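Local coordinates for protein pyridoxine 4-oxidase (PDB 4HA6) that catalyses the FAD-dependent oxidation of pyridoxine by molecular oxygen, giving pyridoxal, as a member of the GMC oxidoreductase family, at residues A[298-303]-A[408-413]; A[319-322]-A[326-329]; A[396-401]-A[435-440]. All coordinates share one frame; numbering follows the deposited sequence.

Contact 1: A[298-303]-A[408-413]; sequences NLYAAR and IGHRDE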
loop_
_atom_site.group_PDB
_atom_site.type_symbol
_atom_site.label_atom_id
_atom_site.label_comp_id
_atom_site.label_asym_id
_atom_site.label_seq_id
_atom_site.Cartn_x
_atom_site.Cartn_y
_atom_site.Cartn_z
ATOM N N ASN A 298 -10.169 -12.173 -14.973
ATOM C CA ASN A 298 -11.331 -12.474 -15.810
ATOM C C ASN A 298 -11.006 -11.870 -17.195
ATOM O O ASN A 298 -11.350 -10.717 -17.482
ATOM C CB ASN A 298 -12.580 -11.842 -15.174
ATOM C CG ASN A 298 -13.881 -12.312 -15.797
ATOM O OD1 ASN A 298 -14.937 -11.708 -15.567
ATOM N ND2 ASN A 298 -13.826 -13.398 -16.569
ATOM N N LEU A 299 -10.299 -12.650 -18.020
ATOM C CA LEU A 299 -9.690 -12.189 -19.272
ATOM C C LEU A 299 -10.669 -12.300 -20.443
ATOM O O LEU A 299 -11.234 -13.376 -20.673
ATOM C CB LEU A 299 -8.469 -13.066 -19.578
ATOM C CG LEU A 299 -7.238 -12.552 -20.331
ATOM C CD1 LEU A 299 -6.829 -13.518 -21.465
ATOM C CD2 LEU A 299 -7.389 -11.115 -20.821
ATOM N N TYR A 300 -10.849 -11.205 -21.186
ATOM C CA TYR A 300 -11.772 -11.171 -22.338
ATOM C C TYR A 300 -11.074 -10.854 -23.658
ATOM O O TYR A 300 -10.345 -9.861 -23.770
ATOM C CB TYR A 300 -12.873 -10.122 -22.115
ATOM C CG TYR A 300 -13.784 -10.453 -20.966
ATOM C CD1 TYR A 300 -14.942 -11.191 -21.174
ATOM C CD2 TYR A 300 -13.474 -10.054 -19.660
ATOM C CE1 TYR A 300 -15.790 -11.521 -20.116
ATOM C CE2 TYR A 300 -14.316 -10.378 -18.590
ATOM C CZ TYR A 300 -15.472 -11.113 -18.832
ATOM O OH TYR A 300 -16.319 -11.444 -17.797
ATOM N N ALA A 301 -11.316 -11.678 -24.672
ATOM C CA ALA A 301 -10.875 -11.338 -26.020
ATOM C C ALA A 301 -11.662 -10.109 -26.463
ATOM O O ALA A 301 -12.881 -10.041 -26.250
ATOM C CB ALA A 301 -11.126 -12.508 -26.976
ATOM N N ALA A 302 -10.987 -9.136 -27.072
ATOM C CA ALA A 302 -11.684 -7.924 -27.513
ATOM C C ALA A 302 -12.192 -8.036 -28.948
ATOM O O ALA A 302 -11.529 -8.625 -29.806
ATOM C CB ALA A 302 -10.808 -6.694 -27.346
ATOM N N ARG A 303 -13.364 -7.447 -29.189
ATOM C CA ARG A 303 -14.038 -7.464 -30.486
ATOM C C ARG A 303 -13.369 -6.482 -31.449
ATOM O O ARG A 303 -13.594 -6.524 -32.659
ATOM C CB ARG A 303 -15.517 -7.076 -30.303
ATOM C CG ARG A 303 -16.423 -7.491 -31.452
ATOM C CD ARG A 303 -17.863 -7.059 -31.211
ATOM N NE ARG A 303 -17.912 -5.632 -31.016
ATOM C CZ ARG A 303 -18.093 -4.756 -31.995
ATOM N NH1 ARG A 303 -18.287 -5.163 -33.254
ATOM N NH2 ARG A 303 -18.097 -3.470 -31.707
ATOM N N ILE A 408 -20.570 -8.652 -14.410
ATOM C CA ILE A 408 -20.271 -7.356 -15.019
ATOM C C ILE A 408 -19.682 -7.546 -16.416
ATOM O O ILE A 408 -20.136 -6.909 -17.368
ATOM C CB ILE A 408 -19.313 -6.507 -14.175
ATOM C CG1 ILE A 408 -19.970 -6.129 -12.841
ATOM C CG2 ILE A 408 -18.909 -5.250 -14.954
ATOM C CD1 ILE A 408 -19.008 -5.562 -11.814
ATOM N N GLY A 409 -18.687 -8.425 -16.536
ATOM C CA GLY A 409 -18.036 -8.681 -17.813
ATOM C C GLY A 409 -18.950 -9.027 -18.983
ATOM O O GLY A 409 -18.648 -8.685 -20.134
ATOM N N HIS A 410 -20.065 -9.693 -18.699
ATOM C CA HIS A 410 -20.959 -10.163 -19.756
ATOM C C HIS A 410 -22.163 -9.261 -19.981
ATOM O O HIS A 410 -23.084 -9.627 -20.714
ATOM C CB HIS A 410 -21.423 -11.591 -19.470
ATOM C CG HIS A 410 -20.335 -12.608 -19.605
ATOM N ND1 HIS A 410 -19.323 -12.740 -18.677
ATOM C CD2 HIS A 410 -20.085 -13.530 -20.567
ATOM C CE1 HIS A 410 -18.510 -13.713 -19.051
ATOM N NE2 HIS A 410 -18.952 -14.213 -20.194
ATOM N N ARG A 411 -22.164 -8.091 -19.347
ATOM C CA ARG A 411 -23.262 -7.145 -19.541
ATOM C C ARG A 411 -23.279 -6.610 -20.971
ATOM O O ARG A 411 -22.219 -6.412 -21.584
ATOM C CB ARG A 411 -23.146 -5.967 -18.571
ATOM C CG ARG A 411 -23.367 -6.334 -17.115
ATOM C CD ARG A 411 -24.828 -6.734 -16.851
ATOM N NE ARG A 411 -25.748 -5.627 -17.118
ATOM C CZ ARG A 411 -27.054 -5.648 -16.841
ATOM N NH1 ARG A 411 -27.611 -6.721 -16.278
ATOM N NH2 ARG A 411 -27.809 -4.590 -17.124
ATOM N N ASP A 412 -24.485 -6.377 -21.486
ATOM C CA ASP A 412 -24.692 -5.698 -22.768
ATOM C C ASP A 412 -23.910 -4.389 -22.906
ATOM O O ASP A 412 -23.530 -4.004 -24.008
ATOM C CB ASP A 412 -26.174 -5.386 -22.955
ATOM C CG ASP A 412 -26.972 -6.583 -23.405
ATOM O OD1 ASP A 412 -26.361 -7.624 -23.745
ATOM O OD2 ASP A 412 -28.217 -6.468 -23.427
ATOM N N GLU A 413 -23.688 -3.700 -21.791
ATOM C CA GLU A 413 -22.944 -2.438 -21.800
ATOM C C GLU A 413 -21.496 -2.613 -22.252
ATOM O O GLU A 413 -20.828 -1.632 -22.596
ATOM C CB GLU A 413 -22.983 -1.778 -20.418
ATOM C CG GLU A 413 -24.362 -1.242 -20.022
ATOM C CD GLU A 413 -25.349 -2.342 -19.651
ATOM O OE1 GLU A 413 -26.546 -2.026 -19.507
ATOM O OE2 GLU A 413 -24.939 -3.513 -19.490
#
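Tyr300 reaches from the end of strand 293-302 to the C-terminal end of helix 392-409, where it meets Gly409, the last helical residue, and His410 just after it. CB already points toward 408-413, and CG, anti to the carbonyl carbon and beside the backbone N (chi1 -65°), carries the ring on to these two residues. Along one rim of the ring, CE1 comes within 3.7 Å of His410 CE1, an atom lying near the tyrosine plane. The edge of Tyr300 thus meets the face of the imidazole in an offset edge-to-face pair, centroids 5.5 Å apart and planes at 70°. Further out, CZ of Tyr300 is 3.7 Å from Gly409 CA, and the terminal OH closes on that same CA at 3.3 Å. A CB on Gly409 would lie in the way of this hydroxyl, so the bare backbone is what lets it come so close. The phenol OH of Tyr300 donates to Asn298 OD1 at 2.6 Å, approaching from 40° above the carbonyl plane. OD1 also receives Ser405 OG, while ND2 of Asn298 is held by Leu423 O and Glu421 OE1, so the buried amide is gripped at both ends. His410 ND1 bonds back to Arg406 O, which holds the imidazole against the helix end. The ring of Tyr300 is flanked by Leu358 of strand 355-362 and by Arg418 and Glu421 of strand 418-421; Ile408 packs on helix 152-163.

Contact 2: A[319-322]-A[326-329]; sequences YMRA and TAAG
The guanidinium group of Arg321 meets Ala328 O at a slant, with NE 4.0 Å from that oxygen, while NH1 bonds to Gln330 O further along the same loop and NH2 has a long, weak ion pair with Glu332. Closer touches come from the aliphatic part. CD of Arg321 lies 3.5 Å from Ala328 O, and CG is 3.7 Å from the CB of Ala327, whose methyl points toward it. Bends of -67° at chi2 and -71° at chi3 curl the chain so that CG and CD lie against Ala327 and Ala328. Replacing Arg321 by an alanine takes away the guanidinium and the aliphatic arm, which would probably leave Gln330 O without its mate and the Ala327 methyl and Ala328 carbonyl less covered. One water ties the main chains together: it accepts from Arg321 N at 2.7 Å and donates to Ala327 O at 2.7 Å, bridging a gap too wide for a direct bond. Gly329 has a positive phi at which a CB would jam against the carbonyl O of Ala328. The arrangement is that of a long beta-hairpin connection, its loop joining the antiparallel strands 314-320 and 333-338; Ser314, at the start of the first strand, lines the pyridoxamine pocket.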
loop_
_atom_site.group_PDB
_atom_site.type_symbol
_atom_site.label_atom_id
_atom_site.label_comp_id
_atom_site.label_asym_id
_atom_site.label_seq_id
_atom_site.Cartn_x
_atom_site.Cartn_y
_atom_site.Cartn_z
ATOM N N TYR A 319 -15.919 -1.194 -5.958
ATOM C CA TYR A 319 -16.108 -1.882 -4.683
ATOM C C TYR A 319 -17.593 -2.138 -4.453
ATOM O O TYR A 319 -18.433 -1.338 -4.868
ATOM C CB TYR A 319 -15.527 -1.035 -3.544
ATOM C CG TYR A 319 -14.071 -0.754 -3.780
ATOM C CD1 TYR A 319 -13.110 -1.674 -3.384
ATOM C CD2 TYR A 319 -13.656 0.394 -4.451
ATOM C CE1 TYR A 319 -11.762 -1.444 -3.611
ATOM C CE2 TYR A 319 -12.299 0.636 -4.695
ATOM C CZ TYR A 319 -11.362 -0.304 -4.273
ATOM O OH TYR A 319 -10.008 -0.126 -4.499
ATOM N N MET A 320 -17.919 -3.241 -3.781
ATOM C CA MET A 320 -19.318 -3.602 -3.588
ATOM C C MET A 320 -19.474 -4.652 -2.489
ATOM O O MET A 320 -18.490 -5.192 -1.963
ATOM C CB MET A 320 -19.910 -4.117 -4.911
ATOM C CG MET A 320 -19.240 -5.396 -5.434
ATOM S SD MET A 320 -19.528 -5.772 -7.195
ATOM C CE MET A 320 -18.343 -4.679 -7.978
ATOM N N ARG A 321 -20.717 -4.948 -2.140
ATOM C CA ARG A 321 -20.965 -6.026 -1.211
ATOM C C ARG A 321 -20.819 -7.321 -2.007
ATOM O O ARG A 321 -20.932 -7.322 -3.239
ATOM C CB ARG A 321 -22.356 -5.890 -0.579
ATOM C CG ARG A 321 -22.557 -4.580 0.203
ATOM C CD ARG A 321 -21.688 -4.507 1.466
ATOM N NE ARG A 321 -22.171 -5.433 2.481
ATOM C CZ ARG A 321 -21.616 -5.595 3.679
ATOM N NH1 ARG A 321 -20.548 -4.879 4.027
ATOM N NH2 ARG A 321 -22.131 -6.477 4.527
ATOM N N ALA A 322 -20.538 -8.415 -1.317
ATOM C CA ALA A 322 -20.324 -9.687 -1.996
ATOM C C ALA A 322 -21.613 -10.339 -2.524
ATOM O O ALA A 322 -21.537 -11.218 -3.378
ATOM C CB ALA A 322 -19.588 -10.641 -1.090
ATOM N N THR A 326 -26.687 -3.716 -5.261
ATOM C CA THR A 326 -27.477 -2.561 -4.826
ATOM C C THR A 326 -27.247 -2.210 -3.366
ATOM O O THR A 326 -27.572 -1.108 -2.924
ATOM C CB THR A 326 -28.993 -2.798 -5.032
ATOM O OG1 THR A 326 -29.365 -4.080 -4.487
ATOM C CG2 THR A 326 -29.335 -2.748 -6.522
ATOM N N ALA A 327 -26.698 -3.153 -2.614
ATOM C CA ALA A 327 -26.455 -2.927 -1.195
ATOM C C ALA A 327 -25.294 -1.953 -0.962
ATOM O O ALA A 327 -24.304 -1.943 -1.712
ATOM C CB ALA A 327 -26.202 -4.243 -0.491
ATOM N N ALA A 328 -25.424 -1.151 0.093
ATOM C CA ALA A 328 -24.457 -0.115 0.435
ATOM C C ALA A 328 -23.564 -0.575 1.586
ATOM O O ALA A 328 -23.689 -1.712 2.073
ATOM C CB ALA A 328 -25.188 1.170 0.809
ATOM N N GLY A 329 -22.666 0.304 2.025
ATOM C CA GLY A 329 -21.896 0.047 3.234
ATOM C C GLY A 329 -20.435 -0.260 2.981
ATOM O O GLY A 329 -19.855 0.214 1.994
HETATM O O HOH W 1 -22.798 -3.612 -3.183
#

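Contact 3: A[396-401]-A[435-440]; sequences ERFRRA and DFIARS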
loop_
_atom_site.group_PDB
_atom_site.type_symbol
_atom_site.label_atom_id
_atom_site.label_comp_id
_atom_site.label_asym_id
_atom_site.label_seq_id
_atom_site.Cartn_x
_atom_site.Cartn_y
_atom_site.Cartn_z
ATOM N N GLU A 396 -14.094 -18.161 0.048
ATOM C CA GLU A 396 -15.516 -18.040 -0.293
ATOM C C GLU A 396 -15.812 -16.678 -0.926
ATOM O O GLU A 396 -16.452 -16.606 -1.991
ATOM C CB GLU A 396 -16.390 -18.282 0.952
ATOM C CG GLU A 396 -17.922 -18.319 0.706
ATOM C CD GLU A 396 -18.557 -16.924 0.607
ATOM O OE1 GLU A 396 -17.970 -15.960 1.153
ATOM O OE2 GLU A 396 -19.648 -16.790 -0.010
ATOM N N ARG A 397 -15.330 -15.613 -0.280
ATOM C CA ARG A 397 -15.458 -14.248 -0.793
ATOM C C ARG A 397 -14.845 -14.056 -2.198
ATOM O O ARG A 397 -15.391 -13.304 -3.013
ATOM C CB ARG A 397 -14.828 -13.248 0.186
ATOM C CG ARG A 397 -15.632 -13.003 1.443
ATOM C CD ARG A 397 -16.800 -12.074 1.129
ATOM N NE ARG A 397 -17.684 -11.857 2.273
ATOM C CZ ARG A 397 -18.897 -12.395 2.390
ATOM N NH1 ARG A 397 -19.378 -13.193 1.433
ATOM N NH2 ARG A 397 -19.629 -12.131 3.463
ATOM N N PHE A 398 -13.712 -14.708 -2.475
ATOM C CA PHE A 398 -13.083 -14.612 -3.802
ATOM C C PHE A 398 -13.931 -15.279 -4.890
ATOM O O PHE A 398 -13.868 -14.876 -6.053
ATOM C CB PHE A 398 -11.689 -15.243 -3.799
ATOM C CG PHE A 398 -10.573 -14.266 -4.091
ATOM C CD1 PHE A 398 -10.427 -13.711 -5.357
ATOM C CD2 PHE A 398 -9.662 -13.923 -3.102
ATOM C CE1 PHE A 398 -9.379 -12.797 -5.624
ATOM C CE2 PHE A 398 -8.623 -13.019 -3.354
ATOM C CZ PHE A 398 -8.482 -12.458 -4.619
ATOM N N ARG A 399 -14.694 -16.312 -4.522
ATOM C CA ARG A 399 -15.703 -16.870 -5.429
ATOM C C ARG A 399 -16.747 -15.798 -5.729
ATOM O O ARG A 399 -17.152 -15.615 -6.883
ATOM C CB ARG A 399 -16.404 -18.091 -4.822
ATOM C CG ARG A 399 -15.535 -19.334 -4.719
ATOM C CD ARG A 399 -16.331 -20.517 -4.174
ATOM N NE ARG A 399 -15.425 -21.423 -3.471
ATOM C CZ ARG A 399 -15.733 -22.081 -2.358
ATOM N NH1 ARG A 399 -16.944 -21.959 -1.806
ATOM N NH2 ARG A 399 -14.832 -22.878 -1.807
ATOM N N ARG A 400 -17.188 -15.098 -4.689
ATOM C CA ARG A 400 -18.162 -14.026 -4.879
ATOM C C ARG A 400 -17.578 -12.951 -5.796
ATOM O O ARG A 400 -18.281 -12.413 -6.671
ATOM C CB ARG A 400 -18.607 -13.429 -3.539
ATOM C CG ARG A 400 -19.206 -14.436 -2.530
ATOM C CD ARG A 400 -20.575 -14.991 -2.957
ATOM N NE ARG A 400 -20.473 -16.075 -3.940
ATOM C CZ ARG A 400 -20.173 -17.345 -3.647
ATOM N NH1 ARG A 400 -19.939 -17.719 -2.391
ATOM N NH2 ARG A 400 -20.100 -18.250 -4.619
ATOM N N ALA A 401 -16.282 -12.666 -5.639
ATOM C CA ALA A 401 -15.654 -11.604 -6.442
ATOM C C ALA A 401 -15.585 -12.025 -7.908
ATOM O O ALA A 401 -15.949 -11.241 -8.799
ATOM C CB ALA A 401 -14.261 -11.255 -5.919
ATOM N N ASP A 435 -9.531 -23.413 -7.884
ATOM C CA ASP A 435 -8.255 -23.732 -8.532
ATOM C C ASP A 435 -7.847 -22.623 -9.492
ATOM O O ASP A 435 -6.690 -22.190 -9.512
ATOM C CB ASP A 435 -8.314 -25.071 -9.283
ATOM C CG ASP A 435 -6.973 -25.436 -9.918
ATOM O OD1 ASP A 435 -5.991 -25.648 -9.169
ATOM O OD2 ASP A 435 -6.886 -25.491 -11.164
ATOM N N PHE A 436 -8.799 -22.161 -10.293
ATOM C CA PHE A 436 -8.530 -21.027 -11.157
ATOM C C PHE A 436 -8.113 -19.798 -10.348
ATOM O O PHE A 436 -7.139 -19.113 -10.693
ATOM C CB PHE A 436 -9.743 -20.687 -12.003
ATOM C CG PHE A 436 -9.568 -19.427 -12.786
ATOM C CD1 PHE A 436 -10.118 -18.235 -12.332
ATOM C CD2 PHE A 436 -8.826 -19.425 -13.962
ATOM C CE1 PHE A 436 -9.941 -17.050 -13.049
ATOM C CE2 PHE A 436 -8.650 -18.252 -14.691
ATOM C CZ PHE A 436 -9.207 -17.059 -14.228
ATOM N N ILE A 437 -8.853 -19.502 -9.281
ATOM C CA ILE A 437 -8.532 -18.334 -8.453
ATOM C C ILE A 437 -7.113 -18.451 -7.869
ATOM O O ILE A 437 -6.324 -17.505 -7.950
ATOM C CB ILE A 437 -9.592 -18.127 -7.352
ATOM C CG1 ILE A 437 -10.931 -17.720 -7.986
ATOM C CG2 ILE A 437 -9.145 -17.077 -6.339
ATOM C CD1 ILE A 437 -12.126 -17.811 -7.013
ATOM N N ALA A 438 -6.786 -19.625 -7.325
ATOM C CA ALA A 438 -5.473 -19.886 -6.724
ATOM C C ALA A 438 -4.331 -19.725 -7.745
ATOM O O ALA A 438 -3.221 -19.292 -7.404
ATOM C CB ALA A 438 -5.449 -21.296 -6.112
ATOM N N ARG A 439 -4.613 -20.083 -8.994
ATOM C CA ARG A 439 -3.631 -19.986 -10.063
ATOM C C ARG A 439 -3.503 -18.557 -10.580
ATOM O O ARG A 439 -2.434 -18.164 -11.088
ATOM C CB ARG A 439 -4.010 -20.933 -11.215
ATOM C CG ARG A 439 -3.542 -22.390 -11.033
ATOM C CD ARG A 439 -4.416 -23.397 -11.812
ATOM N NE ARG A 439 -4.710 -22.980 -13.184
ATOM C CZ ARG A 439 -5.906 -23.080 -13.774
ATOM N NH1 ARG A 439 -6.955 -23.586 -13.129
ATOM N NH2 ARG A 439 -6.064 -22.666 -15.025
ATOM N N SER A 440 -4.572 -17.773 -10.436
ATOM C CA SER A 440 -4.647 -16.443 -11.059
ATOM C C SER A 440 -4.293 -15.257 -10.148
ATOM O O SER A 440 -3.879 -14.186 -10.639
ATOM C CB SER A 440 -6.045 -16.226 -11.651
ATOM O OG SER A 440 -7.001 -16.067 -10.622
#
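Phe398 of helix 392-409 and Ile437 of helix 430-440 bring the two backbones to 7.5 Å between their CA atoms. Ile437 spreads both branches over this spot. Its CG2, anti to the backbone N, comes to 3.7 Å from Phe398 CD1, approaching the ring obliquely. The other branch, with CG1 beside the backbone N (chi1 -68°), carries CD1 onto the main chain, 3.5 Å from Phe398 O and 3.9 Å from Arg399 N. The phenyl ring also touches Leu389 and Ile362; Ile437 packs in addition on Leu402. Both helices belong to the C-terminal part of the GMC oxidoreductase fold, and helix 430-440 runs straight into strand 441-443 and then His444, His445 and His446, which line the pyridoxamine pocket. Arg399 edges this apolar patch: its CG lies 4.4 Å from Ile437 CD1, and its NE continues to a salt bridge with Asp434. Elsewhere on helix 392-409, Glu396 anchors a salt-bridge network one turn long. Arg400 NH1 donates to Glu396 OE2 at 2.6 Å, the oxygen in the guanidinium plane but met from 42° above the carboxylate, while Arg397 adds its charge to OE1. Arg399 CB lies over one face of the Arg400 guanidinium, toward its rim. On helix 430-440 the same i to i+4 spacing joins Arg439 NH1 to Asp435 OD2 at 2.7 Å.

The three contacts lie on one side of the chain's centre, about 18 to 21 Å apart between centres. Helix 392-409 serves contact 1 with its C-terminal end and contact 3 with its N-terminal half. Contact 2 touches both: Met320 CE is 4.0 Å from Ile408 CD1, and Ala322 CB is 3.6 Å from Arg397 NH1. Strands 293-302 and 314-320, consecutive in the chain, belong to the same antiparallel sheet. Contact 2 is nested inside the loop closed by contact 1 and precedes contact 3, whose segments alternate with those of contact 1. Contact 2 thus bridges contacts 1 and 3, which do not touch, in what is probably the substrate-binding domain.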